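Local coordinates for DUF6836 domain-containing protein (Clostridium leptum, PDB 4PW1) that is of unknown function, an orphan protein whose unusual fold surrounds a nine-stranded antiparallel beta sheet with alpha-helices, at residues Asp116-Thr121 with Ser239-Arg244. Numbering follows the deposited sequence.
Sequences DEREAT and SPIEER
Ser239 OG is gripped from two sides and ties its turn to Glu117 through a water. Ser239 OG accepts a nearly straight bond from Glu242 N, at 2.9 Å and 173°, which makes an ST motif. It also donates to a water 3.0 Å from Ser239 OG, and that water donates in turn to Glu117 OE2. A second water links the two carboxylates, donating to Glu117 OE1 and to Glu242 OE2. Glu117 OE1 and Glu242 OE2 stay 4.4 Å apart. Asn220 ND2 bonds both Glu117 OE2 and Arg118 O, linking this carboxylate to the next residue's backbone. Glu242 OE1 lies at the guanidinium edge of Arg244, close to its plane, and accepts from NE and NH2; NE is nearer, 2.9 Å from OE1.

The apolar half centres on Ile241. With CG1 anti to the carbonyl carbon (chi1 -55°), Ile241 CD1 lies 3.9 Å from Ala120 CB. Ile241 CD1 also sits over the centre of one guanidinium face of Arg118, 4.0 Å from CZ. Arg118 pairs its NH1 with Glu124. Pro240 CG also touches Ala120 CB, and both residues rest on Met125 of helix 122-141.

The contact joins the G1-bulged turn between strands 233-239 and 244-251 to the connection from strand 106-114 into that helix. The two acidic side chains meet through water, which probably eases their repulsion, while Arg244 would further offset the charge of Glu242.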
# COMPACT_ATOMS: atom_id res chain seq x y z
N ASP B 116 -7.50 13.95 15.87
CA ASP B 116 -8.29 15.14 15.62
C ASP B 116 -7.48 16.21 14.89
O ASP B 116 -7.88 17.35 14.86
CB ASP B 116 -8.87 15.68 16.92
CG ASP B 116 -9.67 14.63 17.66
OD1 ASP B 116 -10.65 14.10 17.08
OD2 ASP B 116 -9.33 14.32 18.83
N GLU B 117 -6.35 15.86 14.27
CA GLU B 117 -5.56 16.90 13.64
C GLU B 117 -6.24 17.40 12.36
O GLU B 117 -6.98 16.68 11.69
CB GLU B 117 -4.12 16.44 13.39
CG GLU B 117 -3.97 15.45 12.30
CD GLU B 117 -2.51 15.12 11.99
OE1 GLU B 117 -1.55 15.59 12.67
OE2 GLU B 117 -2.33 14.36 11.02
N ARG B 118 -6.03 18.64 12.02
CA ARG B 118 -6.65 19.12 10.78
C ARG B 118 -5.94 18.57 9.54
O ARG B 118 -4.76 18.19 9.56
CB ARG B 118 -6.72 20.64 10.71
CG ARG B 118 -5.38 21.29 10.70
CD ARG B 118 -5.54 22.79 10.63
NE ARG B 118 -4.21 23.34 10.58
CZ ARG B 118 -3.54 23.59 9.48
NH1 ARG B 118 -4.09 23.38 8.27
NH2 ARG B 118 -2.30 24.04 9.59
N GLU B 119 -6.68 18.58 8.45
CA GLU B 119 -6.17 18.14 7.19
C GLU B 119 -5.28 19.21 6.59
O GLU B 119 -5.68 20.37 6.46
CB GLU B 119 -7.35 17.84 6.27
CG GLU B 119 -6.98 17.26 4.92
CD GLU B 119 -8.21 16.94 4.09
OE1 GLU B 119 -9.06 16.17 4.59
OE2 GLU B 119 -8.32 17.45 2.96
N ALA B 120 -4.06 18.85 6.26
CA ALA B 120 -3.14 19.81 5.60
C ALA B 120 -3.65 20.13 4.21
O ALA B 120 -4.14 19.24 3.53
CB ALA B 120 -1.76 19.19 5.48
N THR B 121 -3.52 21.36 3.79
CA THR B 121 -3.84 21.75 2.40
C THR B 121 -2.72 21.27 1.47
O THR B 121 -1.62 20.90 1.93
CB THR B 121 -3.96 23.26 2.26
OG1 THR B 121 -2.73 23.86 2.67
CG2 THR B 121 -5.09 23.82 3.13
N SER B 239 4.40 14.15 9.99
CA SER B 239 3.22 14.99 10.09
C SER B 239 3.54 16.43 9.62
O SER B 239 4.38 17.11 10.22
CB SER B 239 2.72 15.04 11.51
OG SER B 239 1.81 16.10 11.63
N PRO B 240 2.89 16.89 8.54
CA PRO B 240 3.06 18.27 8.10
C PRO B 240 2.43 19.26 9.10
O PRO B 240 2.87 20.36 9.19
CB PRO B 240 2.35 18.31 6.73
CG PRO B 240 1.31 17.25 6.85
CD PRO B 240 1.99 16.16 7.63
N ILE B 241 1.45 18.83 9.89
CA ILE B 241 0.86 19.70 10.88
C ILE B 241 1.85 19.90 12.06
O ILE B 241 2.13 21.04 12.44
CB ILE B 241 -0.46 19.12 11.39
CG1 ILE B 241 -1.43 18.84 10.21
CG2 ILE B 241 -1.07 20.04 12.42
CD1 ILE B 241 -1.65 20.04 9.31
N GLU B 242 2.37 18.80 12.61
CA GLU B 242 3.32 18.87 13.73
C GLU B 242 4.73 19.20 13.32
O GLU B 242 5.55 19.51 14.17
CB GLU B 242 3.33 17.59 14.55
CG GLU B 242 1.93 17.19 15.03
CD GLU B 242 1.92 16.10 16.11
OE1 GLU B 242 3.01 15.73 16.63
OE2 GLU B 242 0.83 15.57 16.41
N GLU B 243 5.03 19.11 12.03
CA GLU B 243 6.39 19.30 11.53
C GLU B 243 7.41 18.40 12.24
O GLU B 243 8.50 18.82 12.62
CB GLU B 243 6.78 20.77 11.61
CG GLU B 243 5.84 21.65 10.78
CD GLU B 243 6.46 23.00 10.47
OE1 GLU B 243 6.48 23.85 11.37
OE2 GLU B 243 7.00 23.18 9.36
N ARG B 244 7.06 17.13 12.38
CA ARG B 244 7.99 16.16 12.90
C ARG B 244 7.59 14.76 12.50
O ARG B 244 6.47 14.52 12.02
CB ARG B 244 8.03 16.26 14.43
CG ARG B 244 6.71 16.00 15.10
CD ARG B 244 6.99 15.33 16.43
NE ARG B 244 5.78 15.01 17.11
CZ ARG B 244 5.66 14.09 18.07
NH1 ARG B 244 6.72 13.39 18.49
NH2 ARG B 244 4.46 13.85 18.61
O HOH W 1 -1.27 16.61 15.12
O HOH W 2 -0.30 15.08 9.77